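Local coordinates for nitrate transport protein (Parabacteroides distasonis, PDB 3HN0), which probably serves as the extracytoplasmic substrate-binding component of an ABC transporter, possibly for nitrate or a related small solute, at residues A[8-13]-A[53-58]; A[73-78]-A[187-192]; A[87-92]-A[145-150]; A[100-105]-A[130-135]. All coordinates share one frame; numbering follows the deposited sequence. Where two conformers were deposited one is given.

Interaction 1 (A[8-13]-A[53-58]); sequences KVSVLR and QETDIA
V9 and I57 stand side by side on one face of a parallel strand pair, V9 CG1 lying 4.0 Å from I57 CG2, while S10 and A58 occupy the other face. The close-packed part is partly polar. In the conformer described, S10 OG and T55 OG1 form a hydrogen bond of 2.6 Å, in which either hydroxyl could donate; T55 has OG1 swung anti to its backbone N (chi1 -161°), carrying the oxygen to the serine, and L49 of helix 43-51 packs over both residues. S10 N binds I57 O at 2.9 Å. Strand 57-61 enters the mixed sheet beside strand 6-12; helix 43-51 links it to strand 33-40, on the other side of 6-12, as a β-α-β crossover of the kind found in periplasmic-binding-protein domains. K8 O takes two donors, D56 N and I57 N, the latter at 3.0 Å. D56 turns back so that OD2 receives K8 N at 2.9 Å in a nearly straight bond (177°), on the anti side of the carboxylate. Toward solvent the fit slackens: the extended K8 side chain runs past E54, CD 3.7 Å from E54 O, and a water bridges K8 NZ to that same oxygen.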
loop_
_atom_site.group_PDB
_atom_site.type_symbol
_atom_site.label_atom_id
_atom_site.label_comp_id
_atom_site.label_asym_id
_atom_site.label_seq_id
_atom_site.Cartn_x
_atom_site.Cartn_y
_atom_site.Cartn_z
ATOM N N LYS A 8 28.720 9.981 9.352
ATOM C CA LYS A 8 28.970 9.397 8.027
ATOM C C LYS A 8 27.778 8.543 7.637
ATOM O O LYS A 8 27.417 7.601 8.354
ATOM C CB LYS A 8 30.263 8.572 8.022
ATOM C CG LYS A 8 31.511 9.417 8.348
ATOM C CD LYS A 8 32.800 8.594 8.484
ATOM C CE LYS A 8 33.882 9.398 9.198
ATOM N NZ LYS A 8 35.157 8.643 9.432
ATOM N N VAL A 9 27.197 8.890 6.511
ATOM C CA VAL A 9 26.062 8.200 5.932
ATOM C C VAL A 9 26.469 7.607 4.601
ATOM O O VAL A 9 26.761 8.340 3.669
ATOM C CB VAL A 9 24.917 9.142 5.733
ATOM C CG1 VAL A 9 23.674 8.395 5.257
ATOM C CG2 VAL A 9 24.623 9.847 7.095
ATOM N N SER A 10 26.387 6.276 4.505
ATOM C CA SER A 10 26.744 5.582 3.272
ATOM C C SER A 10 25.457 5.163 2.601
ATOM O O SER A 10 24.657 4.456 3.213
ATOM C CB SER A 10 27.591 4.346 3.587
ATOM O OG SER A 10 28.772 4.705 4.270
ATOM N N VAL A 11 25.248 5.598 1.363
ATOM C CA VAL A 11 24.046 5.262 0.629
ATOM C C VAL A 11 24.452 4.323 -0.546
ATOM O O VAL A 11 25.246 4.696 -1.387
ATOM C CB VAL A 11 23.314 6.509 0.170
ATOM C CG1 VAL A 11 22.040 6.115 -0.569
ATOM C CG2 VAL A 11 22.961 7.431 1.355
ATOM N N LEU A 12 24.003 3.058 -0.554
ATOM C CA LEU A 12 24.280 2.199 -1.734
ATOM C C LEU A 12 23.756 2.912 -3.006
ATOM O O LEU A 12 22.658 3.415 -3.026
ATOM C CB LEU A 12 23.608 0.855 -1.610
ATOM C CG LEU A 12 23.855 -0.134 -2.753
ATOM C CD1 LEU A 12 25.306 -0.367 -2.958
ATOM C CD2 LEU A 12 23.128 -1.449 -2.411
ATOM N N ARG A 13 24.582 2.987 -4.045
ATOM C CA ARG A 13 24.185 3.625 -5.319
ATOM C C ARG A 13 22.815 3.158 -5.793
ATOM O O ARG A 13 22.527 1.956 -5.748
ATOM C CB ARG A 13 25.230 3.272 -6.396
ATOM C CG ARG A 13 24.990 4.019 -7.746
ATOM C CD ARG A 13 26.218 3.896 -8.716
ATOM N NE ARG A 13 27.458 4.464 -8.163
ATOM C CZ ARG A 13 27.756 5.775 -8.112
ATOM N NH1 ARG A 13 26.907 6.695 -8.570
ATOM N NH2 ARG A 13 28.913 6.174 -7.580
ATOM N N GLN A 53 33.321 -0.284 11.124
ATOM C CA GLN A 53 32.911 0.934 11.827
ATOM C C GLN A 53 33.471 2.177 11.159
ATOM O O GLN A 53 33.903 3.121 11.821
ATOM C CB GLN A 53 33.277 0.865 13.313
ATOM C CG GLN A 53 32.817 -0.456 13.967
ATOM C CD GLN A 53 33.250 -0.562 15.402
ATOM O OE1 GLN A 53 34.268 -1.182 15.695
ATOM N NE2 GLN A 53 32.499 0.070 16.308
ATOM N N GLU A 54 33.439 2.158 9.841
ATOM C CA GLU A 54 33.871 3.294 9.028
ATOM C C GLU A 54 32.701 4.076 8.472
ATOM O O GLU A 54 32.898 5.020 7.729
ATOM C CB GLU A 54 34.755 2.824 7.894
ATOM C CG GLU A 54 36.139 2.375 8.421
ATOM C CD GLU A 54 37.030 1.730 7.345
ATOM O OE1 GLU A 54 36.580 1.559 6.186
ATOM O OE2 GLU A 54 38.190 1.408 7.689
ATOM N N THR A 55 31.484 3.640 8.780
ATOM C CA THR A 55 30.284 4.457 8.516
ATOM C C THR A 55 29.379 4.362 9.735
ATOM O O THR A 55 29.466 3.386 10.528
ATOM C CB THR A 55 29.593 4.113 7.203
ATOM O OG1 THR A 55 28.753 5.220 6.829
ATOM C CG2 THR A 55 28.778 2.772 7.264
ATOM N N ASP A 56 28.540 5.380 9.923
ATOM C CA ASP A 56 27.672 5.472 11.095
ATOM C C ASP A 56 26.238 5.008 10.762
ATOM O O ASP A 56 25.584 4.402 11.579
ATOM C CB ASP A 56 27.638 6.915 11.604
ATOM C CG ASP A 56 29.019 7.394 12.088
ATOM O OD1 ASP A 56 29.625 6.595 12.852
ATOM O OD2 ASP A 56 29.513 8.498 11.681
ATOM N N ILE A 57 25.784 5.352 9.561
ATOM C CA ILE A 57 24.439 5.043 9.062
ATOM C C ILE A 57 24.650 4.517 7.650
ATOM O O ILE A 57 25.543 5.003 6.930
ATOM C CB ILE A 57 23.615 6.351 8.984
ATOM C CG1 ILE A 57 23.487 6.948 10.416
ATOM C CG2 ILE A 57 22.280 6.099 8.248
ATOM C CD1 ILE A 57 22.951 8.353 10.522
ATOM N N ALA A 58 23.866 3.528 7.233
ATOM C CA ALA A 58 24.027 3.005 5.888
ATOM C C ALA A 58 22.673 2.713 5.328
ATOM O O ALA A 58 21.773 2.360 6.081
ATOM C CB ALA A 58 24.881 1.723 5.891
HETATM O O HOH W 1 35.416 6.325 8.177
#

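Interaction 2 (A[73-78]-A[187-192]); sequences IKIKLA and VYTPTM
K76 and Y188 face each other as a hydrogen-bonded pair where strands 76-82 and 184-188 run antiparallel in the mixed sheet of one lobe of what is probably a periplasmic-binding-protein fold, with L77 and V187 following as the adjacent non-hydrogen-bonded pair. The backbone bonds are reciprocal: K76 N gives to Y188 O and Y188 N gives to K76 O, each 3.0 Å long and each lying in the plane of the accepting carbonyl. Weaker CA-H...O contacts reinforce them, I75 CA approaching Y188 O at 3.2 Å.

Apolar contacts divide between the two faces. On the face of L77 and V187, I75 reaches V187 through its terminal methyl, CD1 lying 4.1 Å from V187 CB, and L50 of helix 43-51 and helix 62-70 close over this patch. On the face of K76 and Y188, the tyrosine ring leans across the neighbouring strand because CG sits between the backbone N and the carbonyl carbon (chi1 66°). Its CD1 meets A78 CB at 3.8 Å, A78 N lies at the ring edge, near the ring plane, and K76 CB passes 3.8 Å from Y188 OH.

The polar ends find partners beyond the pair, Y188 OH with E193 and K76 NZ with the carbonyl of G277. Where the strands part, the P190 ring abuts the inverse gamma turn centred on K74, P190 CD resting 3.3 Å from K74 O.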
loop_
_atom_site.group_PDB
_atom_site.type_symbol
_atom_site.label_atom_id
_atom_site.label_comp_id
_atom_site.label_asym_id
_atom_site.label_seq_id
_atom_site.Cartn_x
_atom_site.Cartn_y
_atom_site.Cartn_z
ATOM N N ILE A 73 26.166 -8.556 13.738
ATOM C CA ILE A 73 26.699 -7.177 13.493
ATOM C C ILE A 73 25.850 -6.183 14.270
ATOM O O ILE A 73 24.614 -6.313 14.263
ATOM C CB ILE A 73 26.729 -6.837 11.988
ATOM C CG1 ILE A 73 27.629 -7.789 11.246
ATOM C CG2 ILE A 73 27.218 -5.399 11.728
ATOM C CD1 ILE A 73 28.954 -8.015 12.012
ATOM N N LYS A 74 26.489 -5.226 14.964
ATOM C CA LYS A 74 25.758 -4.305 15.841
ATOM C C LYS A 74 25.152 -3.139 15.024
ATOM O O LYS A 74 25.729 -2.049 14.910
ATOM C CB LYS A 74 26.623 -3.824 16.991
ATOM C CG LYS A 74 26.887 -4.942 18.020
ATOM C CD LYS A 74 27.704 -4.394 19.193
ATOM C CE LYS A 74 27.868 -5.426 20.321
ATOM N NZ LYS A 74 28.687 -6.587 19.879
ATOM N N ILE A 75 24.003 -3.436 14.414
ATOM C CA ILE A 75 23.190 -2.441 13.752
ATOM C C ILE A 75 21.749 -2.656 14.158
ATOM O O ILE A 75 21.374 -3.740 14.605
ATOM C CB ILE A 75 23.308 -2.517 12.190
ATOM C CG1 ILE A 75 22.942 -3.926 11.667
ATOM C CG2 ILE A 75 24.715 -2.085 11.721
ATOM C CD1 ILE A 75 22.630 -3.997 10.211
ATOM N N LYS A 76 20.947 -1.620 13.991
ATOM C CA LYS A 76 19.516 -1.721 14.101
ATOM C C LYS A 76 18.903 -1.025 12.907
ATOM O O LYS A 76 19.528 -0.150 12.242
ATOM C CB LYS A 76 18.970 -1.100 15.399
ATOM C CG LYS A 76 19.482 -1.797 16.655
ATOM C CD LYS A 76 18.725 -1.432 17.898
ATOM C CE LYS A 76 19.294 -2.138 19.138
ATOM N NZ LYS A 76 19.350 -3.656 19.004
ATOM N N LEU A 77 17.661 -1.366 12.664
ATOM C CA LEU A 77 16.917 -0.770 11.596
ATOM C C LEU A 77 16.217 0.519 12.039
ATOM O O LEU A 77 15.378 0.484 12.926
ATOM C CB LEU A 77 15.856 -1.735 11.094
ATOM C CG LEU A 77 14.941 -1.201 10.006
ATOM C CD1 LEU A 77 15.679 -0.988 8.667
ATOM C CD2 LEU A 77 13.764 -2.153 9.801
ATOM N N ALA A 78 16.517 1.653 11.395
ATOM C CA ALA A 78 15.756 2.874 11.637
ATOM C C ALA A 78 14.412 2.847 10.922
ATOM O O ALA A 78 13.379 3.124 11.531
ATOM C CB ALA A 78 16.571 4.165 11.250
ATOM N N VAL A 187 20.025 1.672 8.227
ATOM C CA VAL A 187 20.523 1.055 9.455
ATOM C C VAL A 187 21.532 1.969 10.142
ATOM O O VAL A 187 22.133 2.829 9.489
ATOM C CB VAL A 187 21.159 -0.330 9.170
ATOM C CG1 VAL A 187 20.078 -1.247 8.481
ATOM C CG2 VAL A 187 22.489 -0.234 8.393
ATOM N N TYR A 188 21.710 1.778 11.452
ATOM C CA TYR A 188 22.568 2.636 12.232
ATOM C C TYR A 188 23.295 1.836 13.296
ATOM O O TYR A 188 22.837 0.757 13.736
ATOM C CB TYR A 188 21.758 3.791 12.843
ATOM C CG TYR A 188 20.741 3.417 13.858
ATOM C CD1 TYR A 188 19.456 3.035 13.493
ATOM C CD2 TYR A 188 21.056 3.393 15.232
ATOM C CE1 TYR A 188 18.539 2.660 14.405
ATOM C CE2 TYR A 188 20.113 3.046 16.146
ATOM C CZ TYR A 188 18.845 2.707 15.758
ATOM O OH TYR A 188 17.886 2.304 16.699
ATOM N N THR A 189 24.403 2.406 13.720
ATOM C CA THR A 189 25.263 1.759 14.710
ATOM C C THR A 189 24.944 2.314 16.091
ATOM O O THR A 189 24.218 3.272 16.253
ATOM C CB THR A 189 26.747 2.018 14.374
ATOM O OG1 THR A 189 26.923 3.406 14.240
ATOM C CG2 THR A 189 27.225 1.311 13.078
ATOM N N PRO A 190 25.458 1.666 17.150
ATOM C CA PRO A 190 25.002 2.056 18.470
ATOM C C PRO A 190 25.232 3.509 18.907
ATOM O O PRO A 190 24.451 4.040 19.711
ATOM C CB PRO A 190 25.820 1.099 19.374
ATOM C CG PRO A 190 25.921 -0.104 18.587
ATOM C CD PRO A 190 26.151 0.367 17.186
ATOM N N THR A 191 26.303 4.129 18.440
ATOM C CA THR A 191 26.556 5.519 18.829
ATOM C C THR A 191 25.616 6.470 18.121
ATOM O O THR A 191 25.556 7.641 18.466
ATOM C CB THR A 191 28.007 5.970 18.595
ATOM O OG1 THR A 191 28.386 5.665 17.265
ATOM C CG2 THR A 191 28.929 5.237 19.554
HETATM N N MSE A 192 24.860 5.954 17.152
HETATM C CA MSE A 192 23.806 6.745 16.519
HETATM C C MSE A 192 22.458 6.720 17.218
HETATM O O MSE A 192 21.595 7.530 16.894
HETATM C CB MSE A 192 23.630 6.332 15.065
HETATM C CG MSE A 192 24.823 6.596 14.194
HETATM SE SE MSE A 192 25.287 8.501 13.968
HETATM C CE MSE A 192 26.603 8.560 15.181
#

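Interaction 3 (A[87-92]-A[145-150]); sequences YLVEKT and NRAVLG
In the conformer described, the R146 guanidinium makes a side-on salt bridge to E90, R146 NE and NH2 each 2.8 Å from the single oxygen E90 OE1, which lies at the guanidinium edge, within 4° of its plane. The carboxylate is turned 62° against that plane: NH2 comes nearly along the C-O axis, whereas NE approaches from above the carboxylate. A bend at chi3 (-82°) of R146 lays the group beside E90, and Y123 makes a cation-pi contact with it. E90 OE2 is held by T167, so both oxygens have partners, which in that conformer would probably favour the charged form. The Y87 ring, on the face of V89, A147 and L149, has L149 O at its edge.

The backbones between these groups form a regular antiparallel pairing. V89 N reaches A147 O at 2.8 Å, Y87 and L149 exchange bonds likewise, and K91 N continues the pattern to N145 O at 2.9 Å. L88 CD1 touches V148 CG1 on the face shared with E90 and R146; on the other, V89 CG2 rests 4.1 Å from A147 CB.

Strand 87-90 is the middle of a three-stranded sheet, flanked by 146-149 and 165-169, on the opposite side of the chain's centre from the large mixed sheet, consistent with a second lobe. I135 of helix 132-141 packs on A147 and L149, and L154 of helix 153-160 on Y87 and V89.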
loop_
_atom_site.group_PDB
_atom_site.type_symbol
_atom_site.label_atom_id
_atom_site.label_comp_id
_atom_site.label_asym_id
_atom_site.label_seq_id
_atom_site.Cartn_x
_atom_site.Cartn_y
_atom_site.Cartn_z
ATOM N N TYR A 87 9.580 -2.327 -11.326
ATOM C CA TYR A 87 8.522 -2.258 -12.288
ATOM C C TYR A 87 8.728 -3.198 -13.453
ATOM O O TYR A 87 9.848 -3.487 -13.829
ATOM C CB TYR A 87 8.394 -0.819 -12.794
ATOM C CG TYR A 87 7.919 0.144 -11.771
ATOM C CD1 TYR A 87 8.823 0.734 -10.868
ATOM C CD2 TYR A 87 6.559 0.491 -11.665
ATOM C CE1 TYR A 87 8.395 1.633 -9.889
ATOM C CE2 TYR A 87 6.144 1.383 -10.667
ATOM C CZ TYR A 87 7.062 1.954 -9.801
ATOM O OH TYR A 87 6.644 2.851 -8.835
ATOM N N LEU A 88 7.645 -3.736 -14.008
ATOM C CA LEU A 88 7.743 -4.582 -15.191
ATOM C C LEU A 88 7.545 -3.736 -16.430
ATOM O O LEU A 88 6.560 -2.991 -16.515
ATOM C CB LEU A 88 6.635 -5.627 -15.148
ATOM C CG LEU A 88 6.483 -6.634 -16.289
ATOM C CD1 LEU A 88 7.717 -7.510 -16.415
ATOM C CD2 LEU A 88 5.206 -7.439 -15.998
ATOM N N VAL A 89 8.425 -3.893 -17.414
ATOM C CA VAL A 89 8.306 -3.201 -18.686
ATOM C C VAL A 89 8.228 -4.224 -19.823
ATOM O O VAL A 89 8.827 -5.291 -19.750
ATOM C CB VAL A 89 9.490 -2.232 -18.921
ATOM C CG1 VAL A 89 9.483 -1.129 -17.872
ATOM C CG2 VAL A 89 10.882 -2.972 -18.905
ATOM N N GLU A 90 7.472 -3.883 -20.849
ATOM C CA GLU A 90 7.305 -4.753 -21.994
ATOM C C GLU A 90 7.266 -3.909 -23.255
ATOM O O GLU A 90 6.753 -2.777 -23.247
ATOM C CB GLU A 90 6.031 -5.621 -21.856
ATOM C CG GLU A 90 5.818 -6.220 -20.463
ATOM C CD GLU A 90 4.692 -7.247 -20.399
ATOM O OE1 GLU A 90 4.744 -8.237 -21.170
ATOM O OE2 GLU A 90 3.772 -7.081 -19.555
ATOM N N LYS A 91 7.811 -4.474 -24.325
ATOM C CA LYS A 91 7.735 -3.880 -25.647
ATOM C C LYS A 91 6.516 -4.407 -26.363
ATOM O O LYS A 91 6.117 -5.546 -26.143
ATOM C CB LYS A 91 8.965 -4.239 -26.467
ATOM C CG LYS A 91 10.151 -3.426 -26.090
ATOM C CD LYS A 91 11.395 -3.734 -26.914
ATOM C CE LYS A 91 11.242 -3.359 -28.391
ATOM N NZ LYS A 91 12.362 -2.526 -28.902
ATOM N N THR A 92 5.939 -3.545 -27.208
ATOM C CA THR A 92 4.892 -3.912 -28.166
ATOM C C THR A 92 5.415 -3.638 -29.580
ATOM O O THR A 92 5.815 -2.504 -29.876
ATOM C CB THR A 92 3.614 -3.068 -27.965
ATOM O OG1 THR A 92 3.309 -3.026 -26.570
ATOM C CG2 THR A 92 2.423 -3.662 -28.745
ATOM N N ASN A 145 12.758 -7.921 -24.559
ATOM C CA ASN A 145 11.432 -7.373 -24.812
ATOM C C ASN A 145 10.586 -7.293 -23.535
ATOM O O ASN A 145 9.509 -6.736 -23.534
ATOM C CB ASN A 145 10.712 -8.246 -25.853
ATOM C CG ASN A 145 11.441 -8.273 -27.204
ATOM O OD1 ASN A 145 11.942 -7.248 -27.673
ATOM N ND2 ASN A 145 11.498 -9.438 -27.822
ATOM N N ARG A 146 11.058 -7.893 -22.461
ATOM C CA ARG A 146 10.290 -7.871 -21.224
ATOM C C ARG A 146 11.311 -7.968 -20.111
ATOM O O ARG A 146 12.226 -8.789 -20.195
ATOM C CB ARG A 146 9.283 -9.030 -21.299
ATOM C CG ARG A 146 8.596 -9.497 -20.064
ATOM C CD ARG A 146 7.747 -10.769 -20.401
ATOM N NE ARG A 146 6.460 -10.430 -20.985
ATOM C CZ ARG A 146 5.629 -11.304 -21.557
ATOM N NH1 ARG A 146 5.948 -12.585 -21.651
ATOM N NH2 ARG A 146 4.465 -10.893 -22.035
ATOM N N ALA A 147 11.177 -7.085 -19.106
ATOM C CA ALA A 147 12.142 -6.991 -18.049
ATOM C C ALA A 147 11.568 -6.321 -16.823
ATOM O O ALA A 147 10.492 -5.736 -16.859
ATOM C CB ALA A 147 13.390 -6.206 -18.551
ATOM N N VAL A 148 12.311 -6.472 -15.737
ATOM C CA VAL A 148 12.062 -5.698 -14.544
ATOM C C VAL A 148 13.193 -4.707 -14.336
ATOM O O VAL A 148 14.361 -5.035 -14.535
ATOM C CB VAL A 148 11.869 -6.570 -13.299
ATOM C CG1 VAL A 148 10.518 -7.299 -13.359
ATOM C CG2 VAL A 148 13.023 -7.500 -13.116
ATOM N N LEU A 149 12.819 -3.485 -13.944
ATOM C CA LEU A 149 13.771 -2.378 -13.717
ATOM C C LEU A 149 13.295 -1.460 -12.603
ATOM O O LEU A 149 12.118 -1.297 -12.390
ATOM C CB LEU A 149 13.953 -1.525 -14.992
ATOM C CG LEU A 149 14.711 -2.141 -16.154
ATOM C CD1 LEU A 149 14.598 -1.220 -17.407
ATOM C CD2 LEU A 149 16.155 -2.446 -15.873
ATOM N N GLY A 150 14.257 -0.787 -11.978
ATOM C CA GLY A 150 14.023 0.363 -11.100
ATOM C C GLY A 150 14.784 1.570 -11.642
ATOM O O GLY A 150 15.466 1.480 -12.650
#

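Interaction 4 (A[100-105]-A[130-135]); sequences YVFGNG and NTAGEI
Y100 begins the contact with its backbone and CB, Y100 O lying 3.6 Å from I135 CD1 while the ring is directed elsewhere. V101 follows with its side chain turned from helix 132-141 toward helix 107-119, and its carbonyl oxygen accepts from a water that also takes N104 N and N130 ND2 as donors.

F102 carries most of the packing. Its ring stands over its own backbone (chi1 66°), against the start of the helix: A132 CB sits over the centre of one face, 4.2 Å from the centroid in a CH-pi contact, and I135 CD1 lies at the edge in the ring plane, also 3.6 Å from F102 CB. G103, at positive phi, then turns the chain and gives its N-H to N130 O at 2.8 Å, entering from above the carbonyl plane. At N104 a second water links its carbonyl oxygen to N130 ND2; both water bridges hold for the N130 conformer described.

Across the contact, T131 is the N-cap of helix 132-141 and forms a capping box with E134: E134 N binds T131 OG1 at 3.1 Å, and T131 N binds E134 OE1 at 3.3 Å. The chemistry thus falls into two zones: methyl groups of A132 and I135 pack against the phenyl ring at its face and edge, while one direct backbone bond and two waters join the more exposed loops beside it.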
loop_
_atom_site.group_PDB
_atom_site.type_symbol
_atom_site.label_atom_id
_atom_site.label_comp_id
_atom_site.label_asym_id
_atom_site.label_seq_id
_atom_site.Cartn_x
_atom_site.Cartn_y
_atom_site.Cartn_z
ATOM N N TYR A 100 13.501 -10.792 -18.462
ATOM C CA TYR A 100 14.857 -10.658 -17.989
ATOM C C TYR A 100 14.865 -10.009 -16.631
ATOM O O TYR A 100 14.271 -8.938 -16.448
ATOM C CB TYR A 100 15.699 -9.843 -18.956
ATOM C CG TYR A 100 16.112 -10.612 -20.174
ATOM C CD1 TYR A 100 15.216 -10.861 -21.191
ATOM C CD2 TYR A 100 17.413 -11.116 -20.299
ATOM C CE1 TYR A 100 15.608 -11.610 -22.345
ATOM C CE2 TYR A 100 17.809 -11.812 -21.420
ATOM C CZ TYR A 100 16.907 -12.057 -22.431
ATOM O OH TYR A 100 17.306 -12.774 -23.544
ATOM N N VAL A 101 15.599 -10.641 -15.708
ATOM C CA VAL A 101 15.650 -10.255 -14.314
ATOM C C VAL A 101 17.107 -10.093 -13.876
ATOM O O VAL A 101 17.938 -10.971 -14.113
ATOM C CB VAL A 101 14.954 -11.374 -13.442
ATOM C CG1 VAL A 101 15.004 -11.018 -11.988
ATOM C CG2 VAL A 101 13.513 -11.610 -13.919
ATOM N N PHE A 102 17.415 -8.963 -13.265
ATOM C CA PHE A 102 18.728 -8.728 -12.717
ATOM C C PHE A 102 18.757 -9.215 -11.232
ATOM O O PHE A 102 17.734 -9.544 -10.650
ATOM C CB PHE A 102 19.103 -7.251 -12.847
ATOM C CG PHE A 102 18.246 -6.330 -12.015
ATOM C CD1 PHE A 102 17.014 -5.848 -12.508
ATOM C CD2 PHE A 102 18.652 -5.932 -10.749
ATOM C CE1 PHE A 102 16.212 -5.016 -11.732
ATOM C CE2 PHE A 102 17.859 -5.072 -9.985
ATOM C CZ PHE A 102 16.622 -4.638 -10.469
ATOM N N GLY A 103 19.947 -9.296 -10.655
ATOM C CA GLY A 103 20.093 -9.690 -9.254
ATOM C C GLY A 103 19.554 -11.058 -8.885
ATOM O O GLY A 103 18.925 -11.233 -7.831
ATOM N N ASN A 104 19.830 -12.050 -9.730
ATOM C CA ASN A 104 19.478 -13.419 -9.436
ATOM C C ASN A 104 19.755 -13.766 -7.973
ATOM O O ASN A 104 20.833 -13.480 -7.493
ATOM C CB ASN A 104 20.254 -14.402 -10.326
ATOM C CG ASN A 104 19.954 -15.844 -9.970
ATOM O OD1 ASN A 104 20.691 -16.476 -9.205
ATOM N ND2 ASN A 104 18.844 -16.350 -10.464
ATOM N N GLY A 105 18.771 -14.367 -7.302
ATOM C CA GLY A 105 18.859 -14.759 -5.909
ATOM C C GLY A 105 18.638 -13.699 -4.845
ATOM O O GLY A 105 18.731 -14.010 -3.644
ATOM N N ASN A 130 23.009 -9.654 -15.053
ATOM C CA ASN A 130 22.891 -9.605 -13.583
ATOM C C ASN A 130 22.611 -8.216 -13.040
ATOM O O ASN A 130 22.214 -8.083 -11.871
ATOM C CB ASN A 130 24.118 -10.205 -12.882
ATOM C CG ASN A 130 23.863 -10.480 -11.401
ATOM O OD1 ASN A 130 24.546 -9.946 -10.540
ATOM N ND2 ASN A 130 22.854 -11.267 -11.111
ATOM N N THR A 131 22.788 -7.188 -13.873
ATOM C CA THR A 131 22.548 -5.811 -13.466
ATOM C C THR A 131 21.457 -5.123 -14.296
ATOM O O THR A 131 21.199 -5.466 -15.491
ATOM C CB THR A 131 23.804 -4.911 -13.530
ATOM O OG1 THR A 131 24.143 -4.615 -14.891
ATOM C CG2 THR A 131 25.015 -5.540 -12.816
ATOM N N ALA A 132 20.872 -4.114 -13.665
ATOM C CA ALA A 132 19.841 -3.303 -14.290
ATOM C C ALA A 132 20.412 -2.574 -15.490
ATOM O O ALA A 132 19.740 -2.473 -16.491
ATOM C CB ALA A 132 19.196 -2.312 -13.266
ATOM N N GLY A 133 21.656 -2.086 -15.401
ATOM C CA GLY A 133 22.299 -1.387 -16.522
ATOM C C GLY A 133 22.447 -2.293 -17.731
ATOM O O GLY A 133 22.252 -1.868 -18.865
ATOM N N GLU A 134 22.766 -3.566 -17.475
ATOM C CA GLU A 134 22.927 -4.541 -18.535
ATOM C C GLU A 134 21.606 -4.893 -19.205
ATOM O O GLU A 134 21.559 -5.030 -20.435
ATOM C CB GLU A 134 23.566 -5.813 -18.027
ATOM C CG GLU A 134 25.112 -5.612 -17.822
ATOM C CD GLU A 134 25.745 -6.712 -16.972
ATOM O OE1 GLU A 134 25.032 -7.399 -16.228
ATOM O OE2 GLU A 134 26.984 -6.869 -17.031
ATOM N N ILE A 135 20.573 -5.045 -18.391
ATOM C CA ILE A 135 19.201 -5.245 -18.874
ATOM C C ILE A 135 18.764 -4.072 -19.749
ATOM O O ILE A 135 18.171 -4.288 -20.802
ATOM C CB ILE A 135 18.192 -5.465 -17.743
ATOM C CG1 ILE A 135 18.409 -6.869 -17.143
ATOM C CG2 ILE A 135 16.714 -5.349 -18.284
ATOM C CD1 ILE A 135 17.477 -7.241 -16.064
HETATM O O HOH W 2 20.082 -11.947 -12.698
HETATM O O HOH W 3 22.739 -12.039 -8.351
#

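From the N terminus, interaction 1 closes first, joining strand 6-12 to strand 57-61 and enclosing strands 29-30 and 33-40 and the helices up to 43-51. Interaction 2 opens afterwards, and its long loop, from 73-78 to 187-192, contains interaction 3, which in turn contains interaction 4: three loops nested without crossing. Interactions 1 and 2 share the large mixed sheet, where strands 57-61 and 184-188 are neighbours and A58 O probably bonds to V187 N. The chain then leads to the far side of the molecule, about 36 Å between centres of interactions 2 and 3. There interactions 3 and 4 touch, Y100 probably bonding to R146 and V148, while I135 of helix 132-141 packs on A147.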